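Local coordinates for protein transcriptional regulator (Corynebacterium diphtheriae, PDB 3LMM) that is of unknown biochemical function but is probably a transcriptional regulator, with AlbA-type, RecG C-terminal-like and helix-turn-helix-like regions, at residues M75-G80 / D146-R151; S243-H248 / R323-D328; V277-N282 / P294-L299. One frame throughout, in Å; residues are numbered along the deposited sequence.

Contact 1: M75-G80 / D146-R151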
HETATM    1  N   MSE A  75      16.095   0.028  -8.984  1.00 32.97           N
HETATM    2  CA  MSE A  75      15.874  -0.386 -10.342  1.00 30.04           C
HETATM    3  C   MSE A  75      14.546   0.099 -10.859  1.00 28.76           C
HETATM    4  O   MSE A  75      14.494   0.944 -11.752  1.00 22.26           O
HETATM    5  CB  MSE A  75      15.941  -1.900 -10.436  1.00 31.35           C
HETATM    6  CG  MSE A  75      16.257  -2.373 -11.819  1.00 46.18           C
HETATM    7 SE   MSE A  75      18.039  -1.897 -12.353  1.00 59.31          SE
HETATM    8  CE  MSE A  75      17.688  -0.247 -13.269  1.00 58.76           C
ATOM      9  N   ALA A  76      13.472  -0.435 -10.288  1.00 29.11           N
ATOM     10  CA  ALA A  76      12.130  -0.059 -10.700  1.00 26.07           C
ATOM     11  C   ALA A  76      11.974   1.451 -10.830  1.00 17.53           C
ATOM     12  O   ALA A  76      11.176   1.922 -11.633  1.00 15.73           O
ATOM     13  CB  ALA A  76      11.106  -0.619  -9.712  1.00 13.33           C
ATOM     14  N   ASN A  77      12.742   2.206 -10.050  1.00 14.81           N
ATOM     15  CA  ASN A  77      12.663   3.660 -10.106  1.00 17.36           C
ATOM     16  C   ASN A  77      13.417   4.255 -11.261  1.00 14.86           C
ATOM     17  O   ASN A  77      13.121   5.361 -11.673  1.00 17.80           O
ATOM     18  CB  ASN A  77      13.210   4.303  -8.838  1.00 25.38           C
ATOM     19  CG  ASN A  77      12.282   4.165  -7.676  1.00 31.86           C
ATOM     20  OD1 ASN A  77      11.068   4.286  -7.826  1.00 37.27           O
ATOM     21  ND2 ASN A  77      12.841   3.929  -6.494  1.00 41.74           N
ATOM     22  N   THR A  78      14.424   3.567 -11.769  1.00  6.45           N
ATOM     23  CA  THR A  78      15.153   4.143 -12.887  1.00 13.47           C
ATOM     24  C   THR A  78      14.406   3.743 -14.152  1.00 18.26           C
ATOM     25  O   THR A  78      13.950   2.605 -14.277  1.00 25.59           O
ATOM     26  CB  THR A  78      16.579   3.612 -12.986  1.00  6.46           C
ATOM     27  OG1 THR A  78      16.657   2.726 -14.101  1.00 17.12           O
ATOM     28  CG2 THR A  78      16.957   2.841 -11.757  1.00  2.54           C
ATOM     29  N   PRO A  79      14.273   4.664 -15.116  1.00 21.27           N
ATOM     30  CA  PRO A  79      13.547   4.258 -16.324  1.00 21.67           C
ATOM     31  C   PRO A  79      14.190   3.066 -17.043  1.00 18.38           C
ATOM     32  O   PRO A  79      15.413   2.927 -17.083  1.00 11.12           O
ATOM     33  CB  PRO A  79      13.538   5.535 -17.164  1.00 11.63           C
ATOM     34  CG  PRO A  79      14.841   6.175 -16.798  1.00 28.29           C
ATOM     35  CD  PRO A  79      14.895   5.992 -15.291  1.00 26.15           C
ATOM     36  N   GLY A  80      13.341   2.200 -17.586  1.00 21.30           N
ATOM     37  CA  GLY A  80      13.814   1.034 -18.299  1.00 20.79           C
ATOM     38  C   GLY A  80      14.028  -0.140 -17.376  1.00 23.91           C
ATOM     39  O   GLY A  80      14.317  -1.252 -17.821  1.00 29.41           O
ATOM     40  N   ASP A 146      11.994   4.597   3.330  1.00 41.11           N
ATOM     41  CA  ASP A 146      11.222   5.692   2.731  1.00 41.64           C
ATOM     42  C   ASP A 146      12.064   6.608   1.860  1.00 38.86           C
ATOM     43  O   ASP A 146      11.887   7.829   1.876  1.00 36.74           O
ATOM     44  CB  ASP A 146      10.527   6.521   3.807  1.00 49.99           C
ATOM     45  CG  ASP A 146       9.133   6.032   4.091  1.00 61.37           C
ATOM     46  OD1 ASP A 146       8.433   6.665   4.912  1.00 76.84           O
ATOM     47  OD2 ASP A 146       8.729   5.012   3.491  1.00 58.07           O
ATOM     48  N   ARG A 147      12.980   6.014   1.100  1.00 34.53           N
ATOM     49  CA  ARG A 147      13.834   6.785   0.207  1.00 28.88           C
ATOM     50  C   ARG A 147      13.438   6.487  -1.230  1.00 26.47           C
ATOM     51  O   ARG A 147      12.876   5.432  -1.541  1.00 16.18           O
ATOM     52  CB  ARG A 147      15.309   6.436   0.426  1.00 21.70           C
ATOM     53  CG  ARG A 147      15.750   6.471   1.877  1.00 27.31           C
ATOM     54  CD  ARG A 147      17.197   6.005   2.060  1.00 34.40           C
ATOM     55  NE  ARG A 147      17.446   4.703   1.426  1.00 41.81           N
ATOM     56  CZ  ARG A 147      18.584   4.015   1.527  1.00 37.30           C
ATOM     57  NH1 ARG A 147      19.594   4.491   2.241  1.00 38.84           N
ATOM     58  NH2 ARG A 147      18.720   2.855   0.905  1.00 29.84           N
ATOM     59  N   LEU A 148      13.742   7.437  -2.097  1.00 25.58           N
ATOM     60  CA  LEU A 148      13.432   7.331  -3.505  1.00 22.82           C
ATOM     61  C   LEU A 148      14.707   7.580  -4.309  1.00 22.35           C
ATOM     62  O   LEU A 148      15.074   8.723  -4.562  1.00 25.85           O
ATOM     63  CB  LEU A 148      12.373   8.372  -3.854  1.00 19.89           C
ATOM     64  CG  LEU A 148      12.129   8.597  -5.341  1.00 26.26           C
ATOM     65  CD1 LEU A 148      11.818   7.263  -5.987  1.00 31.32           C
ATOM     66  CD2 LEU A 148      10.984   9.577  -5.542  1.00 27.57           C
ATOM     67  N   ARG A 149      15.390   6.508  -4.692  1.00 16.90           N
ATOM     68  CA  ARG A 149      16.615   6.631  -5.460  1.00 18.65           C
ATOM     69  C   ARG A 149      16.592   5.692  -6.665  1.00 21.27           C
ATOM     70  O   ARG A 149      15.822   4.736  -6.707  1.00 23.20           O
ATOM     71  CB  ARG A 149      17.831   6.357  -4.555  1.00 16.22           C
ATOM     72  CG  ARG A 149      17.576   5.384  -3.410  1.00 23.78           C
ATOM     73  CD  ARG A 149      18.362   5.776  -2.154  1.00 25.82           C
ATOM     74  NE  ARG A 149      19.778   5.438  -2.226  1.00 44.99           N
ATOM     75  CZ  ARG A 149      20.734   6.033  -1.513  1.00 52.29           C
ATOM     76  NH1 ARG A 149      22.001   5.654  -1.643  1.00 58.60           N
ATOM     77  NH2 ARG A 149      20.434   7.024  -0.683  1.00 55.38           N
ATOM     78  N   TRP A 150      17.425   5.982  -7.655  1.00 27.36           N
ATOM     79  CA  TRP A 150      17.483   5.161  -8.855  1.00 25.96           C
ATOM     80  C   TRP A 150      18.910   4.835  -9.277  1.00 23.86           C
ATOM     81  O   TRP A 150      19.832   5.568  -8.954  1.00 24.43           O
ATOM     82  CB  TRP A 150      16.764   5.873  -9.992  1.00 23.31           C
ATOM     83  CG  TRP A 150      17.292   7.240 -10.307  1.00 29.43           C
ATOM     84  CD1 TRP A 150      18.364   7.882  -9.737  1.00 28.74           C
ATOM     85  CD2 TRP A 150      16.757   8.141 -11.275  1.00 30.12           C
ATOM     86  NE1 TRP A 150      18.522   9.135 -10.299  1.00 25.40           N
ATOM     87  CE2 TRP A 150      17.549   9.316 -11.245  1.00 26.36           C
ATOM     88  CE3 TRP A 150      15.681   8.072 -12.164  1.00 17.37           C
ATOM     89  CZ2 TRP A 150      17.301  10.405 -12.072  1.00 17.33           C
ATOM     90  CZ3 TRP A 150      15.431   9.157 -12.987  1.00 31.90           C
ATOM     91  CH2 TRP A 150      16.241  10.313 -12.935  1.00 28.32           C
ATOM     92  N   ARG A 151      19.083   3.739 -10.010  1.00 23.72           N
ATOM     93  CA  ARG A 151      20.396   3.309 -10.497  1.00 15.81           C
ATOM     94  C   ARG A 151      21.147   4.342 -11.342  1.00 16.58           C
ATOM     95  O   ARG A 151      20.581   4.945 -12.256  1.00 14.59           O
ATOM     96  CB  ARG A 151      20.236   2.039 -11.340  1.00 11.64           C
ATOM     97  CG  ARG A 151      20.442   0.727 -10.611  1.00 16.40           C
ATOM     98  CD  ARG A 151      21.850   0.618 -10.055  1.00 18.10           C
ATOM     99  NE  ARG A 151      22.452  -0.709 -10.229  1.00 32.58           N
ATOM    100  CZ  ARG A 151      23.162  -1.083 -11.294  1.00 39.92           C
ATOM    101  NH1 ARG A 151      23.364  -0.237 -12.298  1.00 44.96           N
ATOM    102  NH2 ARG A 151      23.712  -2.292 -11.341  1.00 45.57           N
TER
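In the Schlafen AlbA_2 region, the C-terminal end of helix 62-77 and the turn after it pack on the short, weakly bonded strand 149-151. Asn77, the last residue of the helix, makes the polar link. Its ND2 donates to Arg149 O at 3.1 Å, with an N-H...O angle of 148°. The carbonyl is met from a direction 29° out of its plane. Asn77 OD1 is bonded to Ile141 N, so both ends of the amide are held and its rotation is probably fixed. CD1 of Leu148 lies against this amide, 3.6 Å from Asn77 CG. Trp150 has CG between the backbone N and the carbonyl carbon (chi1 57°), which carries the indole toward the turn. There Trp150 CE3 is 3.8 Å from Pro79 CD, and Asn77 O sits at the ring edge. Thr78 CB packs on Trp150 CB at 3.8 Å. The methyl CE of selenomethionine Met75 reaches Arg151 CB at 3.9 Å. Arg151 then turns away to a salt bridge with Asp41, a ligand of the bound cobalt ion; the ion is about 5 Å from the Arg151 side chain. This is a helix C-terminus packed on a two-stranded antiparallel sheet, completed by strand 156-158, beside a metal site.

Contact 2: S243-H248 / R323-D328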
ATOM      1  N   SER A 243     -24.766  12.770   1.485  1.00 18.85           N
ATOM      2  CA  SER A 243     -26.217  12.713   1.657  1.00 25.17           C
ATOM      3  C   SER A 243     -26.547  11.900   2.901  1.00 26.59           C
ATOM      4  O   SER A 243     -26.444  10.677   2.898  1.00 32.99           O
ATOM      5  CB  SER A 243     -26.888  12.049   0.456  1.00 19.70           C
ATOM      6  OG  SER A 243     -26.711  12.808  -0.724  1.00 30.59           O
ATOM      7  N   ILE A 244     -26.955  12.590   3.959  1.00 28.64           N
ATOM      8  CA  ILE A 244     -27.306  11.976   5.239  1.00 16.98           C
ATOM      9  C   ILE A 244     -28.711  11.395   5.244  1.00 16.95           C
ATOM     10  O   ILE A 244     -29.685  12.116   5.069  1.00 17.56           O
ATOM     11  CB  ILE A 244     -27.258  13.013   6.339  1.00 21.88           C
ATOM     12  CG1 ILE A 244     -25.841  13.578   6.440  1.00 14.44           C
ATOM     13  CG2 ILE A 244     -27.773  12.412   7.640  1.00 21.33           C
ATOM     14  CD1 ILE A 244     -25.784  14.886   7.182  1.00 28.01           C
ATOM     15  N   PHE A 245     -28.811  10.098   5.486  1.00 17.64           N
ATOM     16  CA  PHE A 245     -30.105   9.442   5.520  1.00 22.27           C
ATOM     17  C   PHE A 245     -30.518   9.105   6.937  1.00 34.59           C
ATOM     18  O   PHE A 245     -29.721   9.176   7.870  1.00 33.41           O
ATOM     19  CB  PHE A 245     -30.064   8.161   4.711  1.00 21.31           C
ATOM     20  CG  PHE A 245     -30.086   8.380   3.239  1.00 28.59           C
ATOM     21  CD1 PHE A 245     -31.287   8.625   2.587  1.00 27.15           C
ATOM     22  CD2 PHE A 245     -28.908   8.319   2.496  1.00 23.10           C
ATOM     23  CE1 PHE A 245     -31.321   8.798   1.218  1.00 31.61           C
ATOM     24  CE2 PHE A 245     -28.924   8.492   1.123  1.00 26.07           C
ATOM     25  CZ  PHE A 245     -30.132   8.730   0.480  1.00 35.51           C
ATOM     26  N   ASP A 246     -31.774   8.716   7.099  1.00 44.04           N
ATOM     27  CA  ASP A 246     -32.256   8.366   8.418  1.00 49.92           C
ATOM     28  C   ASP A 246     -32.098   6.861   8.599  1.00 41.87           C
ATOM     29  O   ASP A 246     -31.765   6.381   9.681  1.00 40.67           O
ATOM     30  CB  ASP A 246     -33.713   8.812   8.560  1.00 66.31           C
ATOM     31  CG  ASP A 246     -34.191   8.810  10.002  1.00 87.39           C
ATOM     32  OD1 ASP A 246     -33.365   9.083  10.917  1.00 97.14           O
ATOM     33  OD2 ASP A 246     -35.406   8.570  10.209  1.00 90.13           O
ATOM     34  N   VAL A 247     -32.323   6.121   7.522  1.00 39.00           N
ATOM     35  CA  VAL A 247     -32.179   4.674   7.554  1.00 42.50           C
ATOM     36  C   VAL A 247     -32.085   4.120   6.124  1.00 46.71           C
ATOM     37  O   VAL A 247     -32.729   4.629   5.208  1.00 41.27           O
ATOM     38  CB  VAL A 247     -33.350   4.012   8.353  1.00 29.87           C
ATOM     39  CG1 VAL A 247     -34.681   4.345   7.721  1.00 20.87           C
ATOM     40  CG2 VAL A 247     -33.139   2.504   8.441  1.00 29.21           C
ATOM     41  N   HIS A 248     -31.247   3.102   5.935  1.00 59.84           N
ATOM     42  CA  HIS A 248     -31.050   2.496   4.621  1.00 66.47           C
ATOM     43  C   HIS A 248     -32.400   2.204   4.011  1.00 61.30           C
ATOM     44  O   HIS A 248     -33.002   1.171   4.300  1.00 60.80           O
ATOM     45  CB  HIS A 248     -30.236   1.197   4.738  1.00 80.77           C
ATOM     46  CG  HIS A 248     -29.923   0.556   3.415  1.00101.41           C
ATOM     47  ND1 HIS A 248     -29.329   1.238   2.373  1.00111.32           N
ATOM     48  CD2 HIS A 248     -30.126  -0.706   2.966  1.00106.28           C
ATOM     49  CE1 HIS A 248     -29.181   0.426   1.340  1.00110.52           C
ATOM     50  NE2 HIS A 248     -29.656  -0.761   1.674  1.00111.09           N
ATOM     51  N   ARG A 323     -22.965   8.421   1.198  1.00 21.87           N
ATOM     52  CA  ARG A 323     -24.140   8.599   2.033  1.00 25.34           C
ATOM     53  C   ARG A 323     -23.881   8.010   3.406  1.00 22.83           C
ATOM     54  O   ARG A 323     -23.111   7.063   3.553  1.00 26.13           O
ATOM     55  CB  ARG A 323     -25.404   7.975   1.410  1.00 25.12           C
ATOM     56  CG  ARG A 323     -25.275   6.563   0.888  1.00 35.59           C
ATOM     57  CD  ARG A 323     -24.779   6.555  -0.549  1.00 51.93           C
ATOM     58  NE  ARG A 323     -25.741   7.101  -1.512  1.00 54.47           N
ATOM     59  CZ  ARG A 323     -26.898   6.528  -1.831  1.00 55.81           C
ATOM     60  NH1 ARG A 323     -27.258   5.381  -1.259  1.00 53.14           N
ATOM     61  NH2 ARG A 323     -27.682   7.097  -2.737  1.00 43.71           N
ATOM     62  N   TRP A 324     -24.519   8.604   4.406  1.00 20.22           N
ATOM     63  CA  TRP A 324     -24.381   8.196   5.791  1.00 22.29           C
ATOM     64  C   TRP A 324     -25.741   7.818   6.360  1.00 22.68           C
ATOM     65  O   TRP A 324     -26.677   8.605   6.290  1.00 30.82           O
ATOM     66  CB  TRP A 324     -23.801   9.352   6.596  1.00 25.29           C
ATOM     67  CG  TRP A 324     -23.771   9.108   8.052  1.00 29.22           C
ATOM     68  CD1 TRP A 324     -24.805   9.254   8.937  1.00 36.26           C
ATOM     69  CD2 TRP A 324     -22.659   8.654   8.810  1.00 31.78           C
ATOM     70  NE1 TRP A 324     -24.400   8.917  10.205  1.00 33.85           N
ATOM     71  CE2 TRP A 324     -23.083   8.545  10.156  1.00 36.83           C
ATOM     72  CE3 TRP A 324     -21.340   8.323   8.487  1.00 33.85           C
ATOM     73  CZ2 TRP A 324     -22.227   8.126  11.179  1.00 39.41           C
ATOM     74  CZ3 TRP A 324     -20.492   7.903   9.499  1.00 38.18           C
ATOM     75  CH2 TRP A 324     -20.938   7.809  10.831  1.00 38.51           C
ATOM     76  N   ILE A 325     -25.845   6.625   6.934  1.00 24.04           N
ATOM     77  CA  ILE A 325     -27.104   6.164   7.519  1.00 22.11           C
ATOM     78  C   ILE A 325     -27.106   6.350   9.028  1.00 30.99           C
ATOM     79  O   ILE A 325     -26.375   5.667   9.741  1.00 31.79           O
ATOM     80  CB  ILE A 325     -27.319   4.692   7.240  1.00 14.98           C
ATOM     81  CG1 ILE A 325     -27.003   4.417   5.782  1.00  8.55           C
ATOM     82  CG2 ILE A 325     -28.741   4.309   7.537  1.00 21.38           C
ATOM     83  CD1 ILE A 325     -27.667   5.366   4.871  1.00  8.36           C
ATOM     84  N   GLU A 326     -27.953   7.248   9.513  1.00 37.31           N
ATOM     85  CA  GLU A 326     -28.037   7.550  10.942  1.00 41.64           C
ATOM     86  C   GLU A 326     -28.245   6.381  11.899  1.00 38.93           C
ATOM     87  O   GLU A 326     -27.371   6.067  12.704  1.00 33.80           O
ATOM     88  CB  GLU A 326     -29.153   8.563  11.185  1.00 53.34           C
ATOM     89  CG  GLU A 326     -28.872   9.957  10.664  1.00 67.37           C
ATOM     90  CD  GLU A 326     -27.941  10.741  11.563  1.00 73.51           C
ATOM     91  OE1 GLU A 326     -28.290  10.927  12.749  1.00 76.00           O
ATOM     92  OE2 GLU A 326     -26.865  11.172  11.088  1.00 78.51           O
ATOM     93  N   LEU A 327     -29.419   5.765  11.816  1.00 35.77           N
ATOM     94  CA  LEU A 327     -29.787   4.674  12.703  1.00 43.44           C
ATOM     95  C   LEU A 327     -28.947   3.401  12.606  1.00 40.98           C
ATOM     96  O   LEU A 327     -28.946   2.583  13.527  1.00 43.44           O
ATOM     97  CB  LEU A 327     -31.273   4.346  12.514  1.00 47.45           C
ATOM     98  CG  LEU A 327     -32.218   5.497  12.889  1.00 53.71           C
ATOM     99  CD1 LEU A 327     -33.668   5.118  12.615  1.00 55.75           C
ATOM    100  CD2 LEU A 327     -32.030   5.841  14.363  1.00 52.31           C
ATOM    101  N   ASP A 328     -28.221   3.236  11.510  1.00 36.50           N
ATOM    102  CA  ASP A 328     -27.398   2.047  11.337  1.00 33.12           C
ATOM    103  C   ASP A 328     -25.926   2.357  11.513  1.00 32.20           C
ATOM    104  O   ASP A 328     -25.083   1.460  11.511  1.00 28.88           O
ATOM    105  CB  ASP A 328     -27.646   1.440   9.958  1.00 37.72           C
ATOM    106  CG  ASP A 328     -29.004   0.779   9.860  1.00 54.37           C
ATOM    107  OD1 ASP A 328     -29.278  -0.090  10.722  1.00 56.17           O
ATOM    108  OD2 ASP A 328     -29.792   1.119   8.940  1.00 55.23           O
TER
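Ser243, Ile244 and Phe245 pair in parallel with Arg323, Trp324 and Ile325. Four backbone hydrogen bonds join the segments. Trp324 N donates to Ser243 O at 3.2 Å, and Phe245 N donates to Trp324 O at 2.7 Å. The bonding continues from Glu326 N to Phe245 O at 3.1 Å and from Leu327 N to Asp246 O at 3.2 Å. Strands 240-245 and 320-325 are inner neighbours in a six-stranded mixed sheet, and segment 323-328 lies in the RecG C-terminal-like region. On the face that bears Phe245, side chains pack together. CD1 of Ile325 lies 3.7 Å from Phe245 CB. CB of Arg323 meets the ring edge in its plane, 3.6 Å from Phe245 CE2. With chi1 at 48° and bends further out, the Arg323 chain folds back, so that Phe245 CE2 stands over the centre of its guanidinium. The two planes are 58° apart, so they do not stack. Arg323 NE is salt-bridged to Asp321. On the other face, Ile244 CG2 touches the Glu326 side chain, 4.0 Å from Glu326 CG, and Glu326 OE2 is salt-bridged to Lys280. Further along, Val247 CG2 lies 3.7 Å from Asp328 OD2.

Contact 3: V277-N282 / P294-L299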
ATOM      1  N   VAL A 277     -18.705  15.759  11.685  1.00 21.60           N
ATOM      2  CA  VAL A 277     -19.872  16.119  12.477  1.00 25.27           C
ATOM      3  C   VAL A 277     -20.951  15.055  12.443  1.00 27.08           C
ATOM      4  O   VAL A 277     -21.639  14.810  13.431  1.00 27.30           O
ATOM      5  CB  VAL A 277     -20.505  17.414  11.958  1.00 31.68           C
ATOM      6  CG1 VAL A 277     -21.781  17.728  12.741  1.00 25.38           C
ATOM      7  CG2 VAL A 277     -19.501  18.546  12.052  1.00 30.51           C
ATOM      8  N   VAL A 278     -21.115  14.449  11.279  1.00 27.48           N
ATOM      9  CA  VAL A 278     -22.119  13.429  11.086  1.00 25.83           C
ATOM     10  C   VAL A 278     -21.717  12.207  11.880  1.00 26.32           C
ATOM     11  O   VAL A 278     -22.568  11.484  12.395  1.00 28.66           O
ATOM     12  CB  VAL A 278     -22.219  13.086   9.605  1.00 33.14           C
ATOM     13  CG1 VAL A 278     -23.316  12.084   9.371  1.00 35.45           C
ATOM     14  CG2 VAL A 278     -22.474  14.357   8.818  1.00 32.88           C
ATOM     15  N   ASN A 279     -20.409  11.987  11.972  1.00 19.01           N
ATOM     16  CA  ASN A 279     -19.879  10.862  12.720  1.00 24.18           C
ATOM     17  C   ASN A 279     -20.035  11.138  14.211  1.00 32.19           C
ATOM     18  O   ASN A 279     -19.059  11.208  14.956  1.00 14.52           O
ATOM     19  CB  ASN A 279     -18.414  10.654  12.397  1.00 21.80           C
ATOM     20  CG  ASN A 279     -17.967   9.260  12.702  1.00 21.50           C
ATOM     21  OD1 ASN A 279     -16.815   8.900  12.492  1.00 31.40           O
ATOM     22  ND2 ASN A 279     -18.885   8.452  13.196  1.00 22.86           N
ATOM     23  N   LYS A 280     -21.294  11.289  14.612  1.00 43.79           N
ATOM     24  CA  LYS A 280     -21.726  11.578  15.977  1.00 44.10           C
ATOM     25  C   LYS A 280     -20.720  11.387  17.108  1.00 48.15           C
ATOM     26  O   LYS A 280     -20.452  12.342  17.840  1.00 58.44           O
ATOM     27  CB  LYS A 280     -22.991  10.786  16.283  1.00 51.07           C
ATOM     28  CG  LYS A 280     -24.124  11.065  15.319  1.00 64.79           C
ATOM     29  CD  LYS A 280     -25.252  10.071  15.522  1.00 75.05           C
ATOM     30  CE  LYS A 280     -26.122   9.982  14.281  1.00 80.30           C
ATOM     31  NZ  LYS A 280     -25.312   9.594  13.084  1.00 86.58           N
ATOM     32  N   ASN A 281     -20.186  10.177  17.282  1.00 41.68           N
ATOM     33  CA  ASN A 281     -19.216   9.929  18.358  1.00 41.61           C
ATOM     34  C   ASN A 281     -19.804   9.900  19.783  1.00 36.34           C
ATOM     35  O   ASN A 281     -20.015  10.943  20.403  1.00 27.61           O
ATOM     36  CB  ASN A 281     -18.082  10.961  18.249  1.00 50.08           C
ATOM     37  CG  ASN A 281     -17.412  11.259  19.577  1.00 42.24           C
ATOM     38  OD1 ASN A 281     -17.154  10.359  20.371  1.00 58.38           O
ATOM     39  ND2 ASN A 281     -17.105  12.530  19.811  1.00 35.85           N
ATOM     40  N   ASN A 282     -20.040   8.694  20.298  1.00 24.91           N
ATOM     41  CA  ASN A 282     -20.614   8.521  21.624  1.00 30.64           C
ATOM     42  C   ASN A 282     -19.608   8.068  22.690  1.00 31.26           C
ATOM     43  O   ASN A 282     -18.506   7.623  22.383  1.00 23.41           O
ATOM     44  CB  ASN A 282     -21.777   7.535  21.556  1.00 33.09           C
ATOM     45  CG  ASN A 282     -21.493   6.376  20.637  1.00 27.06           C
ATOM     46  OD1 ASN A 282     -20.419   5.796  20.686  1.00 26.81           O
ATOM     47  ND2 ASN A 282     -22.457   6.036  19.783  1.00 35.73           N
ATOM     48  N   PRO A 294     -15.991   7.606  18.266  1.00 27.70           N
ATOM     49  CA  PRO A 294     -16.907   7.843  17.134  1.00 27.50           C
ATOM     50  C   PRO A 294     -17.640   6.593  16.597  1.00 23.33           C
ATOM     51  O   PRO A 294     -17.163   5.468  16.748  1.00 13.86           O
ATOM     52  CB  PRO A 294     -16.007   8.511  16.088  1.00 17.09           C
ATOM     53  CG  PRO A 294     -14.649   7.974  16.402  1.00 24.37           C
ATOM     54  CD  PRO A 294     -14.603   7.957  17.914  1.00 18.74           C
ATOM     55  N   GLU A 295     -18.807   6.809  15.990  1.00 25.62           N
ATOM     56  CA  GLU A 295     -19.618   5.731  15.431  1.00 21.10           C
ATOM     57  C   GLU A 295     -18.780   4.829  14.562  1.00 22.06           C
ATOM     58  O   GLU A 295     -19.054   3.642  14.437  1.00 22.01           O
ATOM     59  CB  GLU A 295     -20.749   6.280  14.581  1.00 37.50           C
ATOM     60  CG  GLU A 295     -21.629   7.298  15.245  1.00 48.57           C
ATOM     61  CD  GLU A 295     -23.079   6.985  15.010  1.00 56.45           C
ATOM     62  OE1 GLU A 295     -23.538   5.966  15.580  1.00 60.19           O
ATOM     63  OE2 GLU A 295     -23.744   7.731  14.249  1.00 52.96           O
ATOM     64  N   ILE A 296     -17.802   5.410  13.884  1.00 22.38           N
ATOM     65  CA  ILE A 296     -16.884   4.608  13.086  1.00 26.28           C
ATOM     66  C   ILE A 296     -15.517   5.266  13.158  1.00 22.89           C
ATOM     67  O   ILE A 296     -15.390   6.481  13.018  1.00 22.82           O
ATOM     68  CB  ILE A 296     -17.341   4.412  11.608  1.00 18.98           C
ATOM     69  CG1 ILE A 296     -17.356   5.718  10.850  1.00 32.15           C
ATOM     70  CG2 ILE A 296     -18.721   3.787  11.573  1.00 11.88           C
ATOM     71  CD1 ILE A 296     -17.841   5.522   9.412  1.00 46.42           C
ATOM     72  N   PRO A 297     -14.476   4.467  13.414  1.00 21.43           N
ATOM     73  CA  PRO A 297     -13.112   4.989  13.516  1.00 15.03           C
ATOM     74  C   PRO A 297     -12.714   5.987  12.444  1.00 11.69           C
ATOM     75  O   PRO A 297     -12.695   5.668  11.262  1.00 17.61           O
ATOM     76  CB  PRO A 297     -12.257   3.729  13.500  1.00 18.89           C
ATOM     77  CG  PRO A 297     -13.143   2.698  12.823  1.00 24.62           C
ATOM     78  CD  PRO A 297     -14.484   2.995  13.416  1.00 21.73           C
ATOM     79  N   ARG A 298     -12.388   7.197  12.881  1.00 13.57           N
ATOM     80  CA  ARG A 298     -11.981   8.268  11.982  1.00 19.38           C
ATOM     81  C   ARG A 298     -11.093   7.782  10.828  1.00 26.99           C
ATOM     82  O   ARG A 298     -11.367   8.059   9.654  1.00 19.09           O
ATOM     83  CB  ARG A 298     -11.262   9.350  12.787  1.00 14.40           C
ATOM     84  CG  ARG A 298     -12.175  10.037  13.783  1.00 19.50           C
ATOM     85  CD  ARG A 298     -12.958  11.132  13.107  1.00 31.26           C
ATOM     86  NE  ARG A 298     -14.266  11.366  13.720  1.00 44.23           N
ATOM     87  CZ  ARG A 298     -14.453  11.876  14.932  1.00 45.82           C
ATOM     88  NH1 ARG A 298     -15.689  12.046  15.392  1.00 29.53           N
ATOM     89  NH2 ARG A 298     -13.408  12.208  15.683  1.00 43.70           N
ATOM     90  N   LEU A 299     -10.037   7.049  11.166  1.00 32.27           N
ATOM     91  CA  LEU A 299      -9.114   6.517  10.172  1.00 23.94           C
ATOM     92  C   LEU A 299      -9.855   5.776   9.073  1.00 23.31           C
ATOM     93  O   LEU A 299      -9.660   6.040   7.884  1.00 21.05           O
ATOM     94  CB  LEU A 299      -8.150   5.547  10.830  1.00 23.76           C
ATOM     95  CG  LEU A 299      -7.155   4.959   9.844  1.00 25.41           C
ATOM     96  CD1 LEU A 299      -6.079   6.002   9.537  1.00 27.56           C
ATOM     97  CD2 LEU A 299      -6.540   3.710  10.439  1.00 34.63           C
TER
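At the base of the beta-hairpin of strands 282-286 and 289-293, the turn after helix 264-278 meets the residues leading into helix 298-311. The chains come closest at Asn281 and Pro294, whose CB atoms are 3.9 Å apart. Asn279 is the centre of an inverse gamma turn. Its side chain extends away from its own backbone N (chi1 -158°). It runs alongside the Glu295 side chain, pointing the other way, and ends beside the backbone of Glu295 and Ile296. Asn279 O lies in plane at the edge of the Arg298 guanidinium, 3.5 Å from Arg298 NH1. Pro294 CB packs over one face of that same guanidinium, toward its rim. The charged link is a salt bridge from Lys280, a poorly ordered residue, to Glu295. As modelled, Lys280 NZ is 2.7 Å from Glu295 OE2 and meets it nearly in line with the C-O bond. NZ also makes a weak bond to Val278 O. The other carboxylate oxygen, Glu295 OE1, is bonded to Ser329 OG, which probably helps to hold that oxygen. Lys280 has a second acidic partner in Glu326. Two carboxylates around one ammonium would probably favour its charged form.

In the fold
Contacts 2 and 3 are neighbours, with centres about 13 Å apart. Contact 1 lies on the other side of the chain's centre, its centre about 46 Å from that of contact 2 and about 40 Å from that of contact 3. Contact 2 is at the surface, while contacts 1 and 3 are partly buried. Trp324 joins the adjacent pair by packing on Val278, Asn279 and Lys280. Helix 264-278, on which contact 3 begins, also packs through Val278 on Ile244 of the sheet in contact 2. Backbone bonding dominates contact 2. Contact 1 has side-chain packing with one amide-to-carbonyl hydrogen bond. Contact 3 adds a salt bridge to polar and proline packing.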